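Local coordinates for protein indole-3-pyruvate decarboxylase (Azospirillum brasilense, PDB 2NXW) that decarboxylates indole-3-pyruvate and phenylpyruvate, using thiamine diphosphate and a magnesium ion, to give the aldehyde and carbon dioxide, a step in auxin biosynthesis, at residues A[78-83]-A[109-114]; A[391-396]-A[409-414]; A[434-439]-A[465-470]; A[469-474]-A[533-538]; A[507-512]-A[527-532]. One frame throughout, in Å; residues are numbered along the deposited sequence.

Contact 1 of 5, residues A[78-83]-A[109-114]; sequences AARYSS and EKSPVV
Arg80 and Glu109 form a buried salt bridge at the tight end of this contact. Glu109 OE1 takes both terminal nitrogens of the guanidinium. The bond from Arg80 NH2 to Glu109 OE1 is the stronger, 2.8 Å and 11° out of the guanidinium plane, and uses the anti lone pair of the oxygen. A weak bond from Arg80 NH1 to Glu109 OE1 measures 3.1 Å. The two flat groups are turned 68° against each other. The other carboxylate oxygen, Glu109 OE2, accepts from the backbone N of Tyr420 and Tyr421.

Asp76, one turn back in the helix, takes Arg80 NE and also Ser111 OG. It is likely to hold both side chains in place. Ser111 OG lies anti to its backbone N (chi1 -177°) and meets Ala79 CB at 3.5 Å and Arg80 CG at 3.7 Å.

Packing is looser toward Pro112, whose CD stays 4.4 Å from Ala79 CB. A glycerol lies beside that proline.

Lys110 closes helix 100-108 with a Schellman motif, and the chain turns into strand 113-119. Helix 68-82 packing against the entry of a parallel strand is typical of the alpha/beta N-terminal thiamine diphosphate domain.

Contact 2 of 5, residues A[391-396]-A[409-414]; sequences QEPLLI and DMIDAG
Ile396 N donates to Gly414 O at 2.9 Å and nearly straight, 172° at the hydrogen. This bond begins the parallel pairing of strand 395-398 with the short edge strand 415-416 in the C-terminal thiamine diphosphate domain. A second backbone bond, Ala413 N to Leu394 O at 3.1 Å, comes from above the carbonyl plane. A water beside them donates to both Leu394 O and Ile411 O.

Side chains fill in around the two bonds. Ile396 CD1 sits 3.7 Å from both Met410 CB and Asp412 CB; the Ile396 side chain crosses both of theirs at about a right angle. Pro393 CG meets Ile411 CG2 at 4.0 Å. Leu395 swings CG away from its backbone N (chi1 174°), which lays CG against Gly414 O and CD1 against Ala413 O. A glycine at Leu395 would probably uncover these two carbonyls and open a gap beside Ile443 of the next strand.

Further out, the side chain of Asn384 on helix 376-388 binds Ile411 N and Asp409 O, and so holds the loop. Arg260 takes Asp412 OD2 in a salt bridge. Asp412 also shapes its own turn: OD1 accepts from Gly414 N at 2.7 Å, an Asx turn, with the donor 44° out of the carboxylate plane.

Contact 3 of 5, residues A[434-439]-A[465-470]; sequences AQCVSG and LGIDPI
Asp468 OD2 is gripped by two groups of the 527-532 loop, the backbone N of Gly531 and Arg530 NE, the latter in a salt bridge. Its other oxygen, OD1, faces the amide end of Gln435 from helix 427-437. The amide and carboxylate planes stand 67° apart.

Gln435 reaches out extended, with CG opposite the backbone N (chi1 -166°). Its stem lies on Ile467, where Gln435 CG meets Ile467 CG2 at 3.8 Å. The amide end also packs against Pro469. Replacing Gln435 by an alanine would probably open a gap beside Ile467 and Pro469 and leave Asp468 OD1 without its amide neighbour.

Cys436 adds a second apolar patch. Its SG touches Leu465 CD2 at 4.0 Å and lies 4.4 Å from Ile467 CD1. At the edge, a water donates to Leu465 O at 3.1 Å and more weakly to Cys436 O. Gly466 ends helix 462-465 with a Schellman motif, and the chain runs on toward strand 470-475.

The contact thus joins the end of helix 427-437 to the entry of a central strand. Ile443 of strand 443-448 touches Gln435, Tyr81 of helix 68-82 packs on Ala434 and Val437, and His63 of strand 62-64 touches Cys436 and Leu465.

Contact 4 of 5, residues A[469-474]-A[533-538]; sequences PIVILF and FQLIEA
Leu535 CD1 fills the apolar centre on one face of two parallel strands. Leu535 CD1 lies 3.7 Å from Val471 CG1 and 4.0 Å from Leu473 CB. Leu535 turns CG away from its backbone N (chi1 177°), and the next torsion brings CD1 across to the neighbouring strand. There Leu535 CD1 also rests on Val471 O, at 3.6 Å.

The opposite face carries Ile470, Ile472, Phe474, Gln534, Ile536 and Ala538. Here the direct touches are lighter, with Ile472 CG1 4.5 Å from Ile536 CD1. Two helices cover this face: Ile379 of helix 376-388 touches Ile472, Phe474 and Ala538, and Leu523 and Ala526 of helix 516-528 touch Ile536.

Five backbone hydrogen bonds tie the strands in parallel register, their axes 4.8 Å apart and 16° from parallel. Val471 N to Gln534 O is the shortest at 2.7 Å. Ile536 N meets Val471 O at 2.8 Å, almost in line with the carbonyl. CA-H...O contacts fill in between, as from Ile472 to Ile536 O.

The polar edge lies at the side chains of strand 534-539. Gln534 NE2 binds Asp509 OD2, while the buried Glu537 carboxylate takes Arg512 NH2, Asn475 ND2 and the backbone N of Phe499 and Ala500, donors that would probably keep it ionised.

Strand 470-475 leads to the magnesium ligands Asn476 and Ser478. Five regular backbone bonds and a mostly apolar interior imply that this part of the sheet is held mainly by its backbone, close to the metal ligands.

Contact 5 of 5, residues A[507-512]-A[527-532]; sequences GGDGVR and FATRGR
In the beta-alpha-beta unit of strand 509-513, helix 516-528 and strand 534-539, Arg532 and Asp509 form a salt bridge where the two strands begin. The main bond runs from Arg532 NE to Asp509 OD1, 2.9 Å long with 161° at the hydrogen. Asp509 OD1 lies at the edge of the guanidinium, 9° out of its plane. Seen from the aspartate, the nitrogen comes from above the carboxylate plane. The two side chains cross at about a right angle.

Arg532 NH2 adds two weak bonds, one to the same Asp509 OD1 at 3.3 Å and one to Gly508 O at 3.2 Å. Gly507 O sits over the centre of one guanidinium face, 3.4 Å above the plane. A bend about the CG-CD bond of the arginine (chi3 67°) turns the group back over the 507-508 backbone in this way.

Asp509 has a second role. Asp509 OD2 accepts from Gln534 NE2, on the neighbouring strand, and lies 4.0 Å from Thr529 CG2. Thr529 OG1 itself bonds to Lys525 O in the last turns of the helix.

The contact is mainly polar, and it lies at the surface. One straight bond and two weak ones hold the guanidinium, and solvent would probably screen part of the charge attraction. The chemistry is that of a charged pair at the surface, with one good bond and two weak ones.

How the contacts relate
Contact 4 is the fully buried core of the C-terminal sheet, and contact 5 sits on the surface at its edge. Strands 509-513 and 534-539 are neighbours in it, and Leu535 N bonds to Asp509 O. Contact 3 is buried and mixes apolar packing with a buried aspartate; it runs into contact 4 through Pro469 and Ile470, and joins contact 5 through Asp468. Contact 2, partly buried, lies toward the other edge, yet Leu394 packs on Phe527 of contact 5. Contact 1 is in the N-terminal domain, but Tyr81 touches contact 3 and Leu395 of contact 2. Contacts 2 and 4 rest on backbone bonds, whereas contacts 1 and 5 use an arginine-carboxylate pair.

Contact 1 of 5, residues A[78-83]-A[109-114]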
# COMPACT_ATOMS: atom_id res chain seq x y z
N ALA A 78 6.84 12.13 31.21
CA ALA A 78 7.65 11.53 32.27
C ALA A 78 8.94 10.96 31.67
O ALA A 78 10.03 11.09 32.26
CB ALA A 78 6.87 10.43 32.97
N ALA A 79 8.83 10.35 30.50
CA ALA A 79 10.00 9.79 29.83
C ALA A 79 10.96 10.91 29.47
O ALA A 79 12.16 10.82 29.70
CB ALA A 79 9.57 9.04 28.57
N ARG A 80 10.43 11.99 28.91
CA ARG A 80 11.26 13.11 28.51
C ARG A 80 11.90 13.79 29.71
O ARG A 80 13.06 14.20 29.66
CB ARG A 80 10.43 14.14 27.76
CG ARG A 80 9.85 13.64 26.46
CD ARG A 80 9.18 14.77 25.69
NE ARG A 80 8.28 14.25 24.67
CZ ARG A 80 7.92 14.92 23.58
NH1 ARG A 80 8.39 16.14 23.35
NH2 ARG A 80 7.05 14.38 22.74
N TYR A 81 11.14 13.92 30.80
CA TYR A 81 11.64 14.60 31.98
C TYR A 81 12.90 13.98 32.56
O TYR A 81 13.85 14.69 32.89
CB TYR A 81 10.55 14.65 33.06
CG TYR A 81 10.91 15.55 34.23
CD1 TYR A 81 10.62 16.92 34.19
CD2 TYR A 81 11.59 15.06 35.34
CE1 TYR A 81 11.00 17.77 35.24
CE2 TYR A 81 11.98 15.90 36.38
CZ TYR A 81 11.68 17.26 36.32
OH TYR A 81 12.08 18.10 37.33
N SER A 82 12.91 12.66 32.65
CA SER A 82 14.04 11.93 33.24
C SER A 82 14.87 11.13 32.24
O SER A 82 15.75 10.36 32.66
CB SER A 82 13.52 11.00 34.33
OG SER A 82 12.85 11.72 35.35
N SER A 83 14.63 11.32 30.95
CA SER A 83 15.33 10.59 29.88
C SER A 83 15.32 9.10 30.18
O SER A 83 16.35 8.42 30.16
CB SER A 83 16.78 11.10 29.72
OG SER A 83 16.78 12.43 29.22
N GLU A 109 8.66 12.11 18.20
CA GLU A 109 9.66 12.88 18.92
C GLU A 109 10.64 12.06 19.74
O GLU A 109 11.24 12.55 20.70
CB GLU A 109 8.95 13.99 19.73
CG GLU A 109 8.20 14.92 18.74
CD GLU A 109 7.46 16.09 19.36
OE1 GLU A 109 7.14 16.06 20.56
OE2 GLU A 109 7.19 17.06 18.61
N LYS A 110 10.80 10.81 19.34
CA LYS A 110 11.77 9.90 19.95
C LYS A 110 11.67 9.76 21.47
O LYS A 110 12.67 9.89 22.17
CB LYS A 110 13.18 10.35 19.55
CG LYS A 110 13.49 10.20 18.05
CD LYS A 110 14.03 8.82 17.69
CE LYS A 110 15.50 8.70 18.07
NZ LYS A 110 16.12 7.42 17.59
N SER A 111 10.47 9.48 21.96
CA SER A 111 10.25 9.31 23.40
C SER A 111 9.76 7.87 23.61
O SER A 111 8.73 7.47 23.05
CB SER A 111 9.21 10.30 23.91
OG SER A 111 9.05 10.18 25.31
N PRO A 112 10.49 7.09 24.41
CA PRO A 112 10.14 5.69 24.67
C PRO A 112 9.01 5.42 25.65
O PRO A 112 9.25 5.14 26.83
CB PRO A 112 11.46 5.09 25.12
CG PRO A 112 12.03 6.17 25.95
CD PRO A 112 11.75 7.44 25.11
N VAL A 113 7.79 5.50 25.14
CA VAL A 113 6.62 5.21 25.96
C VAL A 113 6.30 3.74 25.80
O VAL A 113 6.14 3.24 24.68
CB VAL A 113 5.39 6.04 25.51
CG1 VAL A 113 4.14 5.55 26.24
CG2 VAL A 113 5.62 7.52 25.80
N VAL A 114 6.24 3.04 26.93
CA VAL A 114 5.90 1.62 26.92
C VAL A 114 4.39 1.53 27.10
O VAL A 114 3.85 1.86 28.16
CB VAL A 114 6.60 0.87 28.08
CG1 VAL A 114 6.18 -0.60 28.08
CG2 VAL A 114 8.12 0.99 27.94

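Contact 2 of 5, residues A[391-396]-A[409-414]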
# COMPACT_ATOMS: atom_id res chain seq x y z
N GLN A 391 13.78 34.34 40.96
CA GLN A 391 13.07 33.06 40.95
C GLN A 391 13.82 32.03 40.12
O GLN A 391 14.21 32.29 38.99
CB GLN A 391 11.66 33.23 40.36
CG GLN A 391 10.89 31.92 40.28
CD GLN A 391 10.09 31.79 39.01
OE1 GLN A 391 10.25 30.82 38.25
NE2 GLN A 391 9.21 32.75 38.76
N GLU A 392 14.04 30.84 40.69
CA GLU A 392 14.70 29.78 39.94
C GLU A 392 13.70 29.41 38.84
O GLU A 392 12.53 29.17 39.12
CB GLU A 392 14.95 28.58 40.84
CG GLU A 392 15.64 27.43 40.13
N PRO A 393 14.15 29.36 37.58
CA PRO A 393 13.24 29.01 36.48
C PRO A 393 12.59 27.64 36.62
O PRO A 393 13.16 26.71 37.18
CB PRO A 393 14.15 29.07 35.25
CG PRO A 393 15.25 30.01 35.65
CD PRO A 393 15.51 29.61 37.08
N LEU A 394 11.37 27.54 36.09
CA LEU A 394 10.65 26.27 36.11
C LEU A 394 10.76 25.64 34.73
O LEU A 394 11.00 26.33 33.73
CB LEU A 394 9.16 26.48 36.39
CG LEU A 394 8.71 27.13 37.71
CD1 LEU A 394 7.20 26.98 37.87
CD2 LEU A 394 9.45 26.47 38.88
N LEU A 395 10.62 24.32 34.67
CA LEU A 395 10.60 23.65 33.37
C LEU A 395 9.22 24.01 32.81
O LEU A 395 8.23 24.07 33.54
CB LEU A 395 10.73 22.13 33.53
CG LEU A 395 10.57 21.34 32.21
CD1 LEU A 395 11.57 20.18 32.19
CD2 LEU A 395 9.13 20.85 32.06
N ILE A 396 9.16 24.25 31.50
CA ILE A 396 7.91 24.62 30.86
C ILE A 396 7.39 23.52 29.96
O ILE A 396 8.16 22.93 29.19
CB ILE A 396 8.10 25.89 29.99
CG1 ILE A 396 8.50 27.06 30.89
CG2 ILE A 396 6.82 26.22 29.21
CD1 ILE A 396 8.88 28.35 30.13
N ASP A 409 10.66 32.32 23.89
CA ASP A 409 11.26 33.52 24.46
C ASP A 409 11.15 33.61 25.98
O ASP A 409 11.29 34.69 26.56
CB ASP A 409 10.66 34.78 23.81
CG ASP A 409 11.16 34.99 22.40
OD1 ASP A 409 12.31 34.58 22.11
OD2 ASP A 409 10.42 35.56 21.57
N MET A 410 10.91 32.47 26.61
CA MET A 410 10.83 32.41 28.07
C MET A 410 12.04 31.71 28.65
O MET A 410 12.51 30.72 28.10
CB MET A 410 9.58 31.65 28.51
CG MET A 410 8.31 32.45 28.38
SD MET A 410 6.90 31.43 28.89
CE MET A 410 5.56 32.57 28.56
N ILE A 411 12.56 32.24 29.76
CA ILE A 411 13.70 31.62 30.42
C ILE A 411 13.14 30.39 31.15
O ILE A 411 12.21 30.50 31.93
CB ILE A 411 14.32 32.58 31.45
CG1 ILE A 411 14.79 33.85 30.74
CG2 ILE A 411 15.47 31.90 32.18
CD1 ILE A 411 15.18 34.98 31.68
N ASP A 412 13.71 29.22 30.87
CA ASP A 412 13.22 27.99 31.49
C ASP A 412 14.31 27.08 32.02
O ASP A 412 15.50 27.36 31.88
CB ASP A 412 12.38 27.21 30.47
CG ASP A 412 13.20 26.77 29.27
OD1 ASP A 412 14.28 26.15 29.45
OD2 ASP A 412 12.77 27.05 28.14
N ALA A 413 13.87 25.99 32.64
CA ALA A 413 14.73 24.94 33.18
C ALA A 413 14.34 23.73 32.35
O ALA A 413 14.16 22.62 32.87
CB ALA A 413 14.42 24.71 34.66
N GLY A 414 14.21 23.96 31.05
CA GLY A 414 13.81 22.92 30.12
C GLY A 414 12.48 23.31 29.50
O GLY A 414 11.67 23.99 30.13
O HOH W 1 10.59 29.23 33.68

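Contact 3 of 5, residues A[434-439]-A[465-470]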
# COMPACT_ATOMS: atom_id res chain seq x y z
N ALA A 434 5.00 15.34 33.95
CA ALA A 434 6.32 15.76 34.38
C ALA A 434 6.31 16.06 35.87
O ALA A 434 7.20 15.62 36.60
CB ALA A 434 6.77 17.00 33.60
N GLN A 435 5.30 16.79 36.36
CA GLN A 435 5.32 17.10 37.78
C GLN A 435 5.12 15.85 38.65
O GLN A 435 5.62 15.80 39.77
CB GLN A 435 4.29 18.20 38.11
CG GLN A 435 4.55 18.77 39.53
CD GLN A 435 4.00 20.16 39.79
OE1 GLN A 435 3.80 20.54 40.96
NE2 GLN A 435 3.75 20.92 38.74
N CYS A 436 4.43 14.84 38.14
CA CYS A 436 4.26 13.62 38.94
C CYS A 436 5.62 12.98 39.23
O CYS A 436 5.77 12.33 40.27
CB CYS A 436 3.38 12.59 38.22
SG CYS A 436 1.61 12.96 38.30
N VAL A 437 6.59 13.16 38.35
CA VAL A 437 7.91 12.56 38.56
C VAL A 437 9.02 13.55 38.89
O VAL A 437 10.18 13.17 38.99
CB VAL A 437 8.34 11.71 37.32
CG1 VAL A 437 7.29 10.64 37.03
CG2 VAL A 437 8.56 12.60 36.09
N SER A 438 8.65 14.82 39.11
CA SER A 438 9.63 15.87 39.37
C SER A 438 10.08 16.07 40.82
O SER A 438 10.85 16.98 41.11
CB SER A 438 9.10 17.20 38.85
OG SER A 438 8.09 17.68 39.73
N GLY A 439 9.58 15.23 41.73
CA GLY A 439 10.01 15.37 43.11
C GLY A 439 9.74 16.75 43.68
O GLY A 439 10.59 17.34 44.35
N LEU A 465 -3.32 13.48 42.57
CA LEU A 465 -1.94 13.22 42.18
C LEU A 465 -0.94 13.94 43.09
O LEU A 465 0.27 13.66 43.05
CB LEU A 465 -1.72 13.66 40.74
CG LEU A 465 -2.50 12.89 39.68
CD1 LEU A 465 -2.40 13.64 38.36
CD2 LEU A 465 -1.93 11.47 39.54
N GLY A 466 -1.44 14.86 43.90
CA GLY A 466 -0.57 15.60 44.81
C GLY A 466 0.35 16.60 44.13
O GLY A 466 1.48 16.79 44.58
N ILE A 467 -0.11 17.22 43.06
CA ILE A 467 0.69 18.20 42.34
C ILE A 467 -0.06 19.53 42.21
O ILE A 467 -1.28 19.58 42.37
CB ILE A 467 1.10 17.69 40.94
CG1 ILE A 467 -0.14 17.45 40.08
CG2 ILE A 467 1.94 16.42 41.08
CD1 ILE A 467 0.16 17.09 38.63
N ASP A 468 0.68 20.60 41.90
CA ASP A 468 0.11 21.95 41.83
C ASP A 468 0.72 22.81 40.73
O ASP A 468 1.20 23.92 40.98
CB ASP A 468 0.31 22.64 43.18
CG ASP A 468 1.78 22.71 43.61
OD1 ASP A 468 2.67 22.17 42.92
OD2 ASP A 468 2.04 23.32 44.66
N PRO A 469 0.67 22.35 39.48
CA PRO A 469 1.25 23.16 38.40
C PRO A 469 0.62 24.53 38.20
O PRO A 469 -0.53 24.76 38.59
CB PRO A 469 1.09 22.26 37.17
CG PRO A 469 -0.18 21.51 37.47
CD PRO A 469 -0.03 21.16 38.94
N ILE A 470 1.41 25.43 37.62
CA ILE A 470 0.94 26.78 37.27
C ILE A 470 0.64 26.66 35.78
O ILE A 470 1.47 26.17 35.01
CB ILE A 470 2.02 27.85 37.47
CG1 ILE A 470 2.37 27.95 38.96
CG2 ILE A 470 1.50 29.22 36.98
CD1 ILE A 470 3.57 28.87 39.27
O HOH W 2 2.88 12.27 41.98

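Contact 4 of 5, residues A[469-474]-A[533-538]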
# COMPACT_ATOMS: atom_id res chain seq x y z
N PRO A 469 0.67 22.35 39.48
CA PRO A 469 1.25 23.16 38.40
C PRO A 469 0.62 24.53 38.20
O PRO A 469 -0.53 24.76 38.59
CB PRO A 469 1.09 22.26 37.17
CG PRO A 469 -0.18 21.51 37.47
CD PRO A 469 -0.03 21.16 38.94
N ILE A 470 1.41 25.43 37.62
CA ILE A 470 0.94 26.78 37.27
C ILE A 470 0.64 26.66 35.78
O ILE A 470 1.47 26.17 35.01
CB ILE A 470 2.02 27.85 37.47
CG1 ILE A 470 2.37 27.95 38.96
CG2 ILE A 470 1.50 29.22 36.98
CD1 ILE A 470 3.57 28.87 39.27
N VAL A 471 -0.54 27.11 35.40
CA VAL A 471 -0.95 27.04 34.01
C VAL A 471 -1.36 28.40 33.49
O VAL A 471 -2.25 29.03 34.05
CB VAL A 471 -2.16 26.09 33.85
CG1 VAL A 471 -2.55 25.94 32.37
CG2 VAL A 471 -1.81 24.72 34.43
N ILE A 472 -0.69 28.86 32.44
CA ILE A 472 -1.05 30.15 31.83
C ILE A 472 -1.79 29.80 30.54
O ILE A 472 -1.21 29.23 29.61
CB ILE A 472 0.18 31.01 31.49
CG1 ILE A 472 0.99 31.30 32.78
CG2 ILE A 472 -0.29 32.34 30.88
CD1 ILE A 472 2.27 32.08 32.54
N LEU A 473 -3.09 30.11 30.52
CA LEU A 473 -3.95 29.81 29.38
C LEU A 473 -4.10 31.07 28.54
O LEU A 473 -4.62 32.08 29.01
CB LEU A 473 -5.31 29.34 29.91
CG LEU A 473 -6.31 28.63 28.99
CD1 LEU A 473 -7.50 28.14 29.83
CD2 LEU A 473 -6.78 29.58 27.87
N PHE A 474 -3.64 30.98 27.29
CA PHE A 474 -3.69 32.09 26.34
C PHE A 474 -5.09 32.07 25.72
O PHE A 474 -5.36 31.28 24.81
CB PHE A 474 -2.63 31.87 25.23
CG PHE A 474 -1.20 32.07 25.67
CD1 PHE A 474 -0.31 32.75 24.84
CD2 PHE A 474 -0.71 31.52 26.86
CE1 PHE A 474 1.04 32.88 25.18
CE2 PHE A 474 0.64 31.65 27.22
CZ PHE A 474 1.51 32.33 26.37
N PHE A 533 -3.45 23.65 41.97
CA PHE A 533 -3.00 24.17 40.68
C PHE A 533 -3.50 25.61 40.54
O PHE A 533 -4.53 25.99 41.11
CB PHE A 533 -3.47 23.27 39.51
CG PHE A 533 -4.93 23.39 39.14
CD1 PHE A 533 -5.38 24.48 38.39
CD2 PHE A 533 -5.83 22.39 39.47
CE1 PHE A 533 -6.71 24.56 37.98
CE2 PHE A 533 -7.17 22.46 39.06
CZ PHE A 533 -7.61 23.56 38.31
N GLN A 534 -2.73 26.40 39.81
CA GLN A 534 -3.04 27.80 39.61
C GLN A 534 -3.24 28.06 38.13
O GLN A 534 -2.31 27.88 37.35
CB GLN A 534 -1.89 28.66 40.13
CG GLN A 534 -1.55 28.42 41.60
CD GLN A 534 -2.63 28.92 42.53
OE1 GLN A 534 -3.04 30.08 42.45
NE2 GLN A 534 -3.10 28.04 43.42
N LEU A 535 -4.44 28.47 37.77
CA LEU A 535 -4.77 28.73 36.37
C LEU A 535 -4.94 30.23 36.14
O LEU A 535 -5.82 30.87 36.71
CB LEU A 535 -6.06 27.99 36.00
CG LEU A 535 -6.60 28.22 34.59
CD1 LEU A 535 -5.58 27.74 33.57
CD2 LEU A 535 -7.92 27.48 34.41
N ILE A 536 -4.06 30.78 35.31
CA ILE A 536 -4.13 32.20 34.96
C ILE A 536 -4.68 32.24 33.53
O ILE A 536 -4.00 31.82 32.59
CB ILE A 536 -2.74 32.87 34.99
CG1 ILE A 536 -2.14 32.78 36.40
CG2 ILE A 536 -2.87 34.35 34.57
CD1 ILE A 536 -0.68 33.21 36.48
N GLU A 537 -5.90 32.73 33.38
CA GLU A 537 -6.54 32.83 32.08
C GLU A 537 -6.28 34.23 31.55
O GLU A 537 -6.93 35.20 31.97
CB GLU A 537 -8.05 32.58 32.22
CG GLU A 537 -8.79 32.66 30.90
CD GLU A 537 -10.28 32.60 31.06
OE1 GLU A 537 -10.81 32.87 32.16
OE2 GLU A 537 -10.95 32.28 30.05
N ALA A 538 -5.32 34.33 30.63
CA ALA A 538 -4.92 35.62 30.06
C ALA A 538 -5.70 35.91 28.80
O ALA A 538 -5.53 35.21 27.80
CB ALA A 538 -3.43 35.62 29.77

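Contact 5 of 5, residues A[507-512]-A[527-532]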
# COMPACT_ATOMS: atom_id res chain seq x y z
N GLY A 507 -10.87 21.77 41.57
CA GLY A 507 -9.95 21.80 42.70
C GLY A 507 -8.76 22.72 42.62
O GLY A 507 -7.78 22.52 43.33
N GLY A 508 -8.83 23.74 41.76
CA GLY A 508 -7.72 24.67 41.65
C GLY A 508 -8.16 26.11 41.75
O GLY A 508 -9.36 26.40 41.89
N ASP A 509 -7.20 27.02 41.66
CA ASP A 509 -7.48 28.46 41.75
C ASP A 509 -7.31 29.11 40.39
O ASP A 509 -6.23 29.09 39.81
CB ASP A 509 -6.53 29.14 42.73
CG ASP A 509 -6.61 28.54 44.12
OD1 ASP A 509 -7.72 28.11 44.51
OD2 ASP A 509 -5.58 28.53 44.81
N GLY A 510 -8.39 29.71 39.91
CA GLY A 510 -8.32 30.34 38.61
C GLY A 510 -8.60 31.82 38.69
O GLY A 510 -9.34 32.29 39.55
N VAL A 511 -7.96 32.56 37.79
CA VAL A 511 -8.18 33.99 37.70
C VAL A 511 -8.10 34.42 36.24
O VAL A 511 -7.21 34.01 35.51
CB VAL A 511 -7.16 34.79 38.56
CG1 VAL A 511 -5.75 34.55 38.10
CG2 VAL A 511 -7.50 36.28 38.52
N ARG A 512 -9.07 35.24 35.82
CA ARG A 512 -9.07 35.76 34.45
C ARG A 512 -8.46 37.16 34.53
O ARG A 512 -8.87 37.99 35.34
CB ARG A 512 -10.50 35.86 33.91
CG ARG A 512 -10.61 36.63 32.59
CD ARG A 512 -12.01 36.59 32.00
NE ARG A 512 -12.27 35.32 31.33
CZ ARG A 512 -13.20 35.14 30.40
NH1 ARG A 512 -13.98 36.16 30.04
NH2 ARG A 512 -13.29 33.99 29.77
N PHE A 527 2.65 31.95 41.84
CA PHE A 527 3.91 31.43 42.37
C PHE A 527 3.92 31.40 43.89
O PHE A 527 4.56 30.53 44.49
CB PHE A 527 5.08 32.27 41.87
CG PHE A 527 5.66 31.77 40.59
CD1 PHE A 527 6.61 30.75 40.59
CD2 PHE A 527 5.23 32.29 39.37
CE1 PHE A 527 7.13 30.26 39.40
CE2 PHE A 527 5.75 31.80 38.17
CZ PHE A 527 6.70 30.78 38.19
N ALA A 528 3.21 32.33 44.52
CA ALA A 528 3.19 32.38 45.98
C ALA A 528 2.25 31.35 46.59
O ALA A 528 2.26 31.14 47.81
CB ALA A 528 2.80 33.77 46.43
N THR A 529 1.45 30.70 45.75
CA THR A 529 0.44 29.77 46.22
C THR A 529 0.61 28.33 45.73
O THR A 529 0.23 28.00 44.61
CB THR A 529 -0.97 30.25 45.79
OG1 THR A 529 -1.11 31.65 46.08
CG2 THR A 529 -2.06 29.48 46.52
N ARG A 530 1.18 27.48 46.57
CA ARG A 530 1.35 26.08 46.22
C ARG A 530 0.25 25.28 46.91
O ARG A 530 -0.50 25.82 47.72
CB ARG A 530 2.74 25.59 46.64
CG ARG A 530 3.83 26.18 45.76
CD ARG A 530 5.06 25.28 45.68
NE ARG A 530 4.79 24.04 44.95
CZ ARG A 530 5.72 23.18 44.57
NH1 ARG A 530 7.00 23.42 44.84
NH2 ARG A 530 5.38 22.08 43.92
N GLY A 531 0.14 23.99 46.57
CA GLY A 531 -0.88 23.15 47.17
C GLY A 531 -2.12 22.91 46.31
O GLY A 531 -2.87 21.96 46.54
N ARG A 532 -2.35 23.79 45.34
CA ARG A 532 -3.48 23.71 44.42
C ARG A 532 -2.98 24.22 43.08
O ARG A 532 -2.16 25.14 43.05
CB ARG A 532 -4.63 24.62 44.87
CG ARG A 532 -5.37 24.13 46.12
CD ARG A 532 -6.26 25.23 46.70
NE ARG A 532 -7.39 25.60 45.84
CZ ARG A 532 -8.52 24.91 45.73
NH1 ARG A 532 -8.69 23.79 46.42
NH2 ARG A 532 -9.49 25.35 44.93